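Local coordinates for chorismate synthase (Campylobacter jejuni, PDB 1SQ1), which probably catalyses the anti-1,4-elimination of phosphate from 5-enolpyruvylshikimate-3-phosphate to give chorismate, the last step of the shikimate pathway, using reduced FMN, at residues A[125-137]-A[327-339]; A[145-157]-A[203-215]. All coordinates share one frame; numbering follows the deposited sequence.

Contact 1 (A[125-137]-A[327-339]); sequences ARESVARVAGGAV and RGSVVASAMVRLV
G135 and A334 mark the point where helices 128-143 and 325-346 come together, a worked example of small residues bringing two helices close. Their CA atoms lie 4.0 Å apart, while the segment axes approach to 7.8 Å and cross at 46°. The methyl of A334 fits against the opposing backbone, with CB 3.2 Å from R131 O, and L338 CG rests 3.9 Å from G135 CA.

Larger side chains close the seam around this point. R131 NE passes V331 CG1 obliquely and reaches the selenium of the selenomethionine M335 at 3.6 Å, with SE at the guanidinium edge, near its plane. M335 gets there by folding back at its second and third torsions. V132 and V331 meet at about a right angle through their CG2 methyls.

Toward the start of both helices, R327 leaves the backbone with CG opposite N (chi1 -178°) and turns at its third torsion, laying one guanidinium face against S128 CB, 3.2 Å from NH2. S128 OG is instead hydrogen-bonded to R46. At the far end, R337 passes G135 O with its aliphatic CG at 3.4 Å and carries its charge on to a salt bridge with E42. The chemistry thus implies cohesion by shape and apolar contact, with the polar ends of S128 and R337 committed to helix 36-45 and the loop after it.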
loop_
_atom_site.group_PDB
_atom_site.type_symbol
_atom_site.label_atom_id
_atom_site.label_comp_id
_atom_site.label_asym_id
_atom_site.label_seq_id
_atom_site.Cartn_x
_atom_site.Cartn_y
_atom_site.Cartn_z
ATOM N N ALA A 125 -18.168 -4.454 -16.034
ATOM C CA ALA A 125 -18.012 -5.912 -16.030
ATOM C C ALA A 125 -18.755 -6.595 -14.862
ATOM O O ALA A 125 -19.309 -5.921 -13.987
ATOM C CB ALA A 125 -16.515 -6.284 -16.009
ATOM N N ARG A 126 -18.779 -7.931 -14.877
ATOM C CA ARG A 126 -19.421 -8.728 -13.827
ATOM C C ARG A 126 -18.347 -9.398 -12.948
ATOM O O ARG A 126 -18.145 -10.617 -13.006
ATOM C CB ARG A 126 -20.358 -9.780 -14.454
ATOM C CG ARG A 126 -19.723 -10.736 -15.468
ATOM C CD ARG A 126 -20.802 -11.447 -16.303
ATOM N NE ARG A 126 -20.435 -12.808 -16.717
ATOM C CZ ARG A 126 -19.517 -13.116 -17.636
ATOM N NH1 ARG A 126 -18.844 -12.162 -18.271
ATOM N NH2 ARG A 126 -19.264 -14.391 -17.916
ATOM N N GLU A 127 -17.664 -8.567 -12.151
ATOM C CA GLU A 127 -16.587 -8.962 -11.236
ATOM C C GLU A 127 -16.753 -10.333 -10.604
ATOM O O GLU A 127 -15.779 -11.053 -10.397
ATOM C CB GLU A 127 -16.435 -7.913 -10.120
ATOM C CG GLU A 127 -17.755 -7.252 -9.690
ATOM C CD GLU A 127 -18.046 -7.352 -8.191
ATOM O OE1 GLU A 127 -18.285 -8.471 -7.690
ATOM O OE2 GLU A 127 -18.046 -6.303 -7.512
ATOM N N SER A 128 -17.997 -10.672 -10.287
ATOM C CA SER A 128 -18.344 -11.943 -9.676
ATOM C C SER A 128 -17.543 -13.111 -10.258
ATOM O O SER A 128 -16.981 -13.915 -9.510
ATOM C CB SER A 128 -19.841 -12.188 -9.864
ATOM O OG SER A 128 -20.244 -13.408 -9.272
ATOM N N VAL A 129 -17.494 -13.198 -11.590
ATOM C CA VAL A 129 -16.763 -14.262 -12.286
ATOM C C VAL A 129 -15.276 -14.230 -11.932
ATOM O O VAL A 129 -14.661 -15.268 -11.669
ATOM C CB VAL A 129 -16.890 -14.121 -13.814
ATOM C CG1 VAL A 129 -16.072 -15.206 -14.508
ATOM C CG2 VAL A 129 -18.346 -14.208 -14.217
ATOM N N ALA A 130 -14.707 -13.029 -11.941
ATOM C CA ALA A 130 -13.306 -12.846 -11.614
ATOM C C ALA A 130 -13.040 -13.233 -10.154
ATOM O O ALA A 130 -12.176 -14.061 -9.881
ATOM C CB ALA A 130 -12.901 -11.397 -11.871
ATOM N N ARG A 131 -13.793 -12.653 -9.222
ATOM C CA ARG A 131 -13.607 -12.942 -7.806
ATOM C C ARG A 131 -13.544 -14.443 -7.574
ATOM O O ARG A 131 -12.756 -14.919 -6.762
ATOM C CB ARG A 131 -14.750 -12.337 -6.994
ATOM C CG ARG A 131 -15.193 -10.960 -7.495
ATOM C CD ARG A 131 -16.386 -10.404 -6.723
ATOM N NE ARG A 131 -16.035 -9.951 -5.383
ATOM C CZ ARG A 131 -16.079 -8.686 -4.984
ATOM N NH1 ARG A 131 -15.738 -8.370 -3.740
ATOM N NH2 ARG A 131 -16.469 -7.736 -5.822
ATOM N N VAL A 132 -14.382 -15.191 -8.290
ATOM C CA VAL A 132 -14.402 -16.652 -8.170
ATOM C C VAL A 132 -13.101 -17.269 -8.723
ATOM O O VAL A 132 -12.436 -18.043 -8.030
ATOM C CB VAL A 132 -15.621 -17.252 -8.910
ATOM C CG1 VAL A 132 -15.635 -18.773 -8.775
ATOM C CG2 VAL A 132 -16.894 -16.670 -8.338
ATOM N N ALA A 133 -12.733 -16.934 -9.957
ATOM C CA ALA A 133 -11.498 -17.469 -10.521
ATOM C C ALA A 133 -10.360 -17.266 -9.523
ATOM O O ALA A 133 -9.715 -18.226 -9.095
ATOM C CB ALA A 133 -11.166 -16.772 -11.827
ATOM N N GLY A 134 -10.130 -16.007 -9.155
ATOM C CA GLY A 134 -9.074 -15.667 -8.215
ATOM C C GLY A 134 -9.119 -16.466 -6.924
ATOM O O GLY A 134 -8.094 -16.981 -6.479
ATOM N N GLY A 135 -10.293 -16.565 -6.310
ATOM C CA GLY A 135 -10.417 -17.338 -5.085
ATOM C C GLY A 135 -10.018 -18.796 -5.300
ATOM O O GLY A 135 -9.375 -19.410 -4.436
ATOM N N ALA A 136 -10.402 -19.350 -6.452
ATOM C CA ALA A 136 -10.080 -20.732 -6.815
ATOM C C ALA A 136 -8.583 -20.941 -6.677
ATOM O O ALA A 136 -8.118 -21.826 -5.956
ATOM C CB ALA A 136 -10.502 -21.001 -8.254
ATOM N N VAL A 137 -7.842 -20.111 -7.402
ATOM C CA VAL A 137 -6.396 -20.143 -7.384
ATOM C C VAL A 137 -5.885 -20.078 -5.962
ATOM O O VAL A 137 -4.979 -20.812 -5.603
ATOM C CB VAL A 137 -5.807 -18.960 -8.153
ATOM C CG1 VAL A 137 -4.311 -18.898 -7.944
ATOM C CG2 VAL A 137 -6.138 -19.095 -9.626
ATOM N N ARG A 327 -25.946 -17.294 -5.659
ATOM C CA ARG A 327 -24.694 -17.117 -6.403
ATOM C C ARG A 327 -23.703 -16.455 -5.443
ATOM O O ARG A 327 -22.513 -16.756 -5.452
ATOM C CB ARG A 327 -24.916 -16.215 -7.635
ATOM C CG ARG A 327 -23.687 -15.989 -8.523
ATOM C CD ARG A 327 -23.963 -14.999 -9.701
ATOM N NE ARG A 327 -23.452 -13.636 -9.455
ATOM C CZ ARG A 327 -23.413 -12.648 -10.362
ATOM N NH1 ARG A 327 -23.858 -12.847 -11.600
ATOM N NH2 ARG A 327 -22.914 -11.452 -10.040
ATOM N N GLY A 328 -24.216 -15.575 -4.594
ATOM C CA GLY A 328 -23.367 -14.875 -3.650
ATOM C C GLY A 328 -22.634 -15.768 -2.674
ATOM O O GLY A 328 -21.560 -15.411 -2.191
ATOM N N SER A 329 -23.207 -16.923 -2.363
ATOM C CA SER A 329 -22.557 -17.830 -1.429
ATOM C C SER A 329 -21.268 -18.325 -2.073
ATOM O O SER A 329 -20.252 -18.486 -1.392
ATOM C CB SER A 329 -23.449 -19.023 -1.114
ATOM O OG SER A 329 -23.447 -19.944 -2.191
ATOM N N VAL A 330 -21.308 -18.562 -3.386
ATOM C CA VAL A 330 -20.121 -19.029 -4.108
ATOM C C VAL A 330 -19.010 -17.973 -4.071
ATOM O O VAL A 330 -17.826 -18.303 -4.009
ATOM C CB VAL A 330 -20.434 -19.352 -5.602
ATOM C CG1 VAL A 330 -19.204 -19.949 -6.270
ATOM C CG2 VAL A 330 -21.608 -20.303 -5.712
ATOM N N VAL A 331 -19.406 -16.705 -4.119
ATOM C CA VAL A 331 -18.459 -15.601 -4.090
ATOM C C VAL A 331 -17.946 -15.382 -2.668
ATOM O O VAL A 331 -16.762 -15.102 -2.470
ATOM C CB VAL A 331 -19.101 -14.303 -4.611
ATOM C CG1 VAL A 331 -18.134 -13.147 -4.466
ATOM C CG2 VAL A 331 -19.500 -14.481 -6.067
ATOM N N ALA A 332 -18.829 -15.512 -1.682
ATOM C CA ALA A 332 -18.420 -15.350 -0.293
ATOM C C ALA A 332 -17.298 -16.348 -0.004
ATOM O O ALA A 332 -16.416 -16.081 0.814
ATOM C CB ALA A 332 -19.590 -15.592 0.629
ATOM N N SER A 333 -17.322 -17.495 -0.680
ATOM C CA SER A 333 -16.271 -18.490 -0.480
ATOM C C SER A 333 -14.959 -17.991 -1.068
ATOM O O SER A 333 -13.942 -17.951 -0.380
ATOM C CB SER A 333 -16.638 -19.829 -1.128
ATOM O OG SER A 333 -17.474 -20.598 -0.280
ATOM N N ALA A 334 -14.993 -17.604 -2.343
ATOM C CA ALA A 334 -13.807 -17.105 -3.031
ATOM C C ALA A 334 -13.123 -16.007 -2.224
ATOM O O ALA A 334 -11.918 -16.057 -2.005
ATOM C CB ALA A 334 -14.187 -16.584 -4.411
HETATM N N MSE A 335 -13.899 -15.023 -1.779
HETATM C CA MSE A 335 -13.361 -13.923 -0.993
HETATM C C MSE A 335 -12.699 -14.382 0.302
HETATM O O MSE A 335 -11.610 -13.911 0.646
HETATM C CB MSE A 335 -14.453 -12.894 -0.660
HETATM C CG MSE A 335 -15.017 -12.142 -1.849
HETATM SE SE MSE A 335 -13.676 -11.409 -3.045
HETATM C CE MSE A 335 -12.848 -10.082 -1.891
ATOM N N VAL A 336 -13.347 -15.284 1.032
ATOM C CA VAL A 336 -12.756 -15.755 2.280
ATOM C C VAL A 336 -11.499 -16.547 1.955
ATOM O O VAL A 336 -10.573 -16.636 2.758
ATOM C CB VAL A 336 -13.728 -16.636 3.079
ATOM C CG1 VAL A 336 -13.039 -17.164 4.317
ATOM C CG2 VAL A 336 -14.954 -15.821 3.472
ATOM N N ARG A 337 -11.458 -17.091 0.749
ATOM C CA ARG A 337 -10.314 -17.858 0.303
ATOM C C ARG A 337 -9.151 -16.889 0.148
ATOM O O ARG A 337 -8.125 -17.047 0.812
ATOM C CB ARG A 337 -10.605 -18.504 -1.043
ATOM C CG ARG A 337 -10.184 -19.944 -1.141
ATOM C CD ARG A 337 -11.338 -20.891 -0.836
ATOM N NE ARG A 337 -12.215 -21.109 -1.985
ATOM C CZ ARG A 337 -12.950 -22.211 -2.138
ATOM N NH1 ARG A 337 -12.894 -23.177 -1.217
ATOM N NH2 ARG A 337 -13.749 -22.354 -3.189
ATOM N N LEU A 338 -9.322 -15.889 -0.723
ATOM C CA LEU A 338 -8.282 -14.891 -0.979
ATOM C C LEU A 338 -7.690 -14.333 0.310
ATOM O O LEU A 338 -6.471 -14.288 0.480
ATOM C CB LEU A 338 -8.838 -13.747 -1.822
ATOM C CG LEU A 338 -9.157 -14.068 -3.290
ATOM C CD1 LEU A 338 -10.205 -13.102 -3.770
ATOM C CD2 LEU A 338 -7.918 -13.979 -4.174
ATOM N N VAL A 339 -8.551 -13.911 1.225
ATOM C CA VAL A 339 -8.067 -13.374 2.486
ATOM C C VAL A 339 -7.161 -14.381 3.206
ATOM O O VAL A 339 -5.986 -14.096 3.441
ATOM C CB VAL A 339 -9.231 -12.996 3.413
ATOM C CG1 VAL A 339 -8.695 -12.399 4.700
ATOM C CG2 VAL A 339 -10.144 -12.009 2.711
#

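Contact 2 (A[145-157]-A[203-215]); sequences FDICVQSGVFGVG and VGAAVFTKVSGML
V149 and V211 face each other across two neighbouring antiparallel strands, 148-156 and 205-212, of a five-stranded sheet in the beta-alpha-beta sandwich typical of chorismate synthase. Together the strands illustrate how regular alternation sorts side chains between two faces, and how a classic beta bulge alters that pattern.

At the non-hydrogen-bonded V149-V211 pair the two isopropyl groups lie side by side and point the same way, with V149 CG2 3.4 Å from V211 CG1. S151 and T209 follow on the same face; each hydroxyl stands opposite its own carbonyl carbon (chi1 -52° and -56°), and the two share a hydrogen bond, OG to OG1, of 2.6 Å. V153 and V207 continue this face, which is covered by helix 325-346. C148, Q150, K210 and S212 occupy the other face, where the chains of Q150 and K210 run alongside each other.

Where strand 148-156 begins and strand 205-212 has ended, L215 crosses both I147 and F145 at about a right angle, and its CG lies 3.8 Å from I147 CD1. The F145 ring also meets Y359 of the third subunit edge-to-face.

The bulge pairs F154 and G155 with the single residue A206. With chi1 at 72°, the F154 ring turns back over the neighbouring strand and takes A206 CB over one face in a CH-pi contact, 3.8 Å from CB to the ring centroid, while V207 O sits at its edge and F208 CB approaches obliquely. The F168 ring touches those of both F154 and F208. At the centre of the bulge A206 O accepts two backbone donors, F154 N at 2.9 Å and, weakly, G155 N at 3.4 Å.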
loop_
_atom_site.group_PDB
_atom_site.type_symbol
_atom_site.label_atom_id
_atom_site.label_comp_id
_atom_site.label_asym_id
_atom_site.label_seq_id
_atom_site.Cartn_x
_atom_site.Cartn_y
_atom_site.Cartn_z
ATOM N N PHE A 145 -2.162 -26.653 2.936
ATOM C CA PHE A 145 -2.124 -26.573 4.400
ATOM C C PHE A 145 -3.395 -27.171 4.979
ATOM O O PHE A 145 -3.689 -27.031 6.172
ATOM C CB PHE A 145 -1.993 -25.122 4.865
ATOM C CG PHE A 145 -0.642 -24.521 4.606
ATOM C CD1 PHE A 145 0.226 -24.255 5.660
ATOM C CD2 PHE A 145 -0.231 -24.229 3.310
ATOM C CE1 PHE A 145 1.480 -23.714 5.427
ATOM C CE2 PHE A 145 1.018 -23.689 3.066
ATOM C CZ PHE A 145 1.878 -23.428 4.123
ATOM N N ASP A 146 -4.137 -27.844 4.110
ATOM C CA ASP A 146 -5.401 -28.480 4.463
ATOM C C ASP A 146 -6.380 -27.563 5.146
ATOM O O ASP A 146 -6.964 -27.901 6.182
ATOM C CB ASP A 146 -5.180 -29.736 5.307
ATOM C CG ASP A 146 -4.946 -30.960 4.447
ATOM O OD1 ASP A 146 -5.767 -31.167 3.516
ATOM O OD2 ASP A 146 -3.964 -31.706 4.696
ATOM N N ILE A 147 -6.545 -26.391 4.542
ATOM C CA ILE A 147 -7.475 -25.389 5.024
ATOM C C ILE A 147 -8.627 -25.467 4.027
ATOM O O ILE A 147 -8.442 -25.306 2.817
ATOM C CB ILE A 147 -6.830 -23.985 5.031
ATOM C CG1 ILE A 147 -5.681 -23.962 6.042
ATOM C CG2 ILE A 147 -7.862 -22.936 5.413
ATOM C CD1 ILE A 147 -4.940 -22.639 6.137
ATOM N N CYS A 148 -9.815 -25.746 4.538
ATOM C CA CYS A 148 -10.968 -25.877 3.676
ATOM C C CYS A 148 -12.002 -24.811 3.962
ATOM O O CYS A 148 -12.358 -24.572 5.116
ATOM C CB CYS A 148 -11.584 -27.259 3.849
ATOM S SG CYS A 148 -12.785 -27.665 2.589
ATOM N N VAL A 149 -12.473 -24.171 2.899
ATOM C CA VAL A 149 -13.480 -23.126 3.012
ATOM C C VAL A 149 -14.707 -23.535 2.202
ATOM O O VAL A 149 -14.607 -23.807 1.005
ATOM C CB VAL A 149 -12.940 -21.769 2.486
ATOM C CG1 VAL A 149 -14.029 -20.713 2.551
ATOM C CG2 VAL A 149 -11.748 -21.327 3.321
ATOM N N GLN A 150 -15.858 -23.588 2.862
ATOM C CA GLN A 150 -17.107 -23.965 2.210
ATOM C C GLN A 150 -18.244 -23.100 2.730
ATOM O O GLN A 150 -18.230 -22.690 3.890
ATOM C CB GLN A 150 -17.403 -25.441 2.474
ATOM C CG GLN A 150 -16.665 -26.004 3.686
ATOM C CD GLN A 150 -16.830 -27.506 3.833
ATOM O OE1 GLN A 150 -16.952 -28.231 2.839
ATOM N NE2 GLN A 150 -16.814 -27.984 5.077
ATOM N N SER A 151 -19.224 -22.832 1.865
ATOM C CA SER A 151 -20.382 -21.995 2.203
ATOM C C SER A 151 -21.669 -22.521 1.575
ATOM O O SER A 151 -21.638 -23.312 0.627
ATOM C CB SER A 151 -20.164 -20.567 1.699
ATOM O OG SER A 151 -18.924 -20.039 2.144
ATOM N N GLY A 152 -22.798 -22.054 2.102
ATOM C CA GLY A 152 -24.092 -22.463 1.589
ATOM C C GLY A 152 -25.217 -21.595 2.119
ATOM O O GLY A 152 -25.032 -20.894 3.112
ATOM N N VAL A 153 -26.382 -21.642 1.470
ATOM C CA VAL A 153 -27.538 -20.841 1.887
ATOM C C VAL A 153 -28.304 -21.496 3.036
ATOM O O VAL A 153 -28.723 -22.649 2.933
ATOM C CB VAL A 153 -28.551 -20.647 0.736
ATOM C CG1 VAL A 153 -29.601 -19.629 1.144
ATOM C CG2 VAL A 153 -27.846 -20.229 -0.531
ATOM N N PHE A 154 -28.508 -20.759 4.122
ATOM C CA PHE A 154 -29.243 -21.316 5.243
ATOM C C PHE A 154 -30.518 -20.561 5.519
ATOM O O PHE A 154 -31.311 -20.956 6.373
ATOM C CB PHE A 154 -28.384 -21.359 6.503
ATOM C CG PHE A 154 -28.111 -20.023 7.139
ATOM C CD1 PHE A 154 -28.838 -19.607 8.254
ATOM C CD2 PHE A 154 -27.027 -19.247 6.728
ATOM C CE1 PHE A 154 -28.468 -18.438 8.968
ATOM C CE2 PHE A 154 -26.652 -18.083 7.431
ATOM C CZ PHE A 154 -27.374 -17.681 8.554
ATOM N N GLY A 155 -30.726 -19.480 4.780
ATOM C CA GLY A 155 -31.921 -18.686 4.959
ATOM C C GLY A 155 -32.333 -18.029 3.664
ATOM O O GLY A 155 -31.497 -17.530 2.908
ATOM N N VAL A 156 -33.630 -18.054 3.392
ATOM C CA VAL A 156 -34.170 -17.424 2.201
ATOM C C VAL A 156 -35.514 -16.811 2.560
ATOM O O VAL A 156 -36.460 -17.519 2.901
ATOM C CB VAL A 156 -34.377 -18.422 1.059
ATOM C CG1 VAL A 156 -35.106 -17.737 -0.089
ATOM C CG2 VAL A 156 -33.032 -18.975 0.596
ATOM N N GLY A 157 -35.594 -15.488 2.490
ATOM C CA GLY A 157 -36.830 -14.820 2.831
ATOM C C GLY A 157 -37.097 -14.983 4.311
ATOM O O GLY A 157 -36.189 -14.861 5.128
ATOM N N VAL A 203 -35.690 -11.572 -3.555
ATOM C CA VAL A 203 -35.703 -11.900 -2.129
ATOM C C VAL A 203 -34.298 -12.052 -1.571
ATOM O O VAL A 203 -33.417 -12.563 -2.251
ATOM C CB VAL A 203 -36.464 -13.210 -1.862
ATOM C CG1 VAL A 203 -35.874 -14.317 -2.700
ATOM C CG2 VAL A 203 -36.391 -13.561 -0.382
ATOM N N GLY A 204 -34.102 -11.614 -0.328
ATOM C CA GLY A 204 -32.796 -11.721 0.306
ATOM C C GLY A 204 -32.423 -13.148 0.673
ATOM O O GLY A 204 -33.187 -14.078 0.407
ATOM N N ALA A 205 -31.246 -13.321 1.277
ATOM C CA ALA A 205 -30.755 -14.641 1.695
ATOM C C ALA A 205 -29.625 -14.540 2.727
ATOM O O ALA A 205 -28.912 -13.543 2.772
ATOM C CB ALA A 205 -30.281 -15.430 0.480
ATOM N N ALA A 206 -29.481 -15.574 3.555
ATOM C CA ALA A 206 -28.439 -15.620 4.581
ATOM C C ALA A 206 -27.414 -16.726 4.274
ATOM O O ALA A 206 -27.756 -17.914 4.243
ATOM C CB ALA A 206 -29.066 -15.852 5.940
ATOM N N VAL A 207 -26.162 -16.333 4.047
ATOM C CA VAL A 207 -25.115 -17.294 3.732
ATOM C C VAL A 207 -24.253 -17.686 4.916
ATOM O O VAL A 207 -23.996 -16.873 5.809
ATOM C CB VAL A 207 -24.206 -16.770 2.627
ATOM C CG1 VAL A 207 -22.994 -17.661 2.492
ATOM C CG2 VAL A 207 -24.975 -16.724 1.321
ATOM N N PHE A 208 -23.817 -18.946 4.912
ATOM C CA PHE A 208 -22.968 -19.485 5.972
ATOM C C PHE A 208 -21.638 -19.997 5.419
ATOM O O PHE A 208 -21.608 -20.917 4.602
ATOM C CB PHE A 208 -23.672 -20.635 6.687
ATOM C CG PHE A 208 -22.855 -21.254 7.785
ATOM C CD1 PHE A 208 -22.523 -20.523 8.921
ATOM C CD2 PHE A 208 -22.409 -22.568 7.683
ATOM C CE1 PHE A 208 -21.758 -21.094 9.944
ATOM C CE2 PHE A 208 -21.643 -23.144 8.700
ATOM C CZ PHE A 208 -21.318 -22.407 9.831
ATOM N N THR A 209 -20.539 -19.400 5.862
ATOM C CA THR A 209 -19.221 -19.820 5.406
ATOM C C THR A 209 -18.449 -20.423 6.560
ATOM O O THR A 209 -18.181 -19.763 7.563
ATOM C CB THR A 209 -18.391 -18.663 4.866
ATOM O OG1 THR A 209 -19.100 -17.996 3.813
ATOM C CG2 THR A 209 -17.082 -19.199 4.336
ATOM N N LYS A 210 -18.095 -21.689 6.404
ATOM C CA LYS A 210 -17.357 -22.408 7.422
ATOM C C LYS A 210 -15.967 -22.731 6.909
ATOM O O LYS A 210 -15.804 -23.147 5.760
ATOM C CB LYS A 210 -18.102 -23.693 7.785
ATOM C CG LYS A 210 -17.305 -24.677 8.616
ATOM C CD LYS A 210 -18.236 -25.545 9.433
ATOM C CE LYS A 210 -17.752 -26.977 9.514
ATOM N NZ LYS A 210 -17.912 -27.662 8.196
ATOM N N VAL A 211 -14.960 -22.516 7.751
ATOM C CA VAL A 211 -13.590 -22.813 7.366
ATOM C C VAL A 211 -12.998 -23.774 8.389
ATOM O O VAL A 211 -12.963 -23.473 9.586
ATOM C CB VAL A 211 -12.734 -21.535 7.303
ATOM C CG1 VAL A 211 -11.383 -21.850 6.696
ATOM C CG2 VAL A 211 -13.445 -20.470 6.490
ATOM N N SER A 212 -12.551 -24.934 7.913
ATOM C CA SER A 212 -11.970 -25.968 8.772
ATOM C C SER A 212 -10.476 -26.114 8.516
ATOM O O SER A 212 -9.955 -25.615 7.515
ATOM C CB SER A 212 -12.636 -27.309 8.498
ATOM O OG SER A 212 -12.437 -27.663 7.139
ATOM N N GLY A 213 -9.799 -26.822 9.418
ATOM C CA GLY A 213 -8.370 -27.023 9.286
ATOM C C GLY A 213 -7.664 -25.696 9.431
ATOM O O GLY A 213 -6.679 -25.417 8.749
HETATM N N MSE A 214 -8.176 -24.863 10.325
HETATM C CA MSE A 214 -7.594 -23.551 10.537
HETATM C C MSE A 214 -6.278 -23.580 11.302
HETATM O O MSE A 214 -6.165 -24.255 12.326
HETATM C CB MSE A 214 -8.594 -22.653 11.269
HETATM C CG MSE A 214 -9.603 -21.975 10.354
HETATM SE SE MSE A 214 -8.719 -20.768 9.131
HETATM C CE MSE A 214 -7.982 -19.556 10.448
ATOM N N LEU A 215 -5.282 -22.849 10.798
ATOM C CA LEU A 215 -3.986 -22.767 11.465
ATOM C C LEU A 215 -4.161 -21.745 12.578
ATOM O O LEU A 215 -5.249 -21.209 12.739
ATOM C CB LEU A 215 -2.895 -22.307 10.487
ATOM C CG LEU A 215 -2.779 -23.147 9.213
ATOM C CD1 LEU A 215 -1.702 -22.589 8.303
ATOM C CD2 LEU A 215 -2.484 -24.579 9.585
#

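Overall arrangement
Contact 2 is nested within the chain loop that contact 1 closes, and the centres of the two lie 13 Å apart. Helix 325-346 belongs to contact 1 on one side and covers the sheet of contact 2 on another. A probable hydrogen bond joins S333 OG to S151 OG at 2.9 Å, and S329 CB packs 3.7 Å from V207 CG2. Both contacts border predicted cofactor sites: nearest atoms place R327 about 3 Å from R46, a predicted NADP(+) residue, and R131 about 5 Å from N238, a predicted FMN residue, whereas G204 comes about 4 Å from P294, also assigned to FMN. Each contact also touches the second subunit.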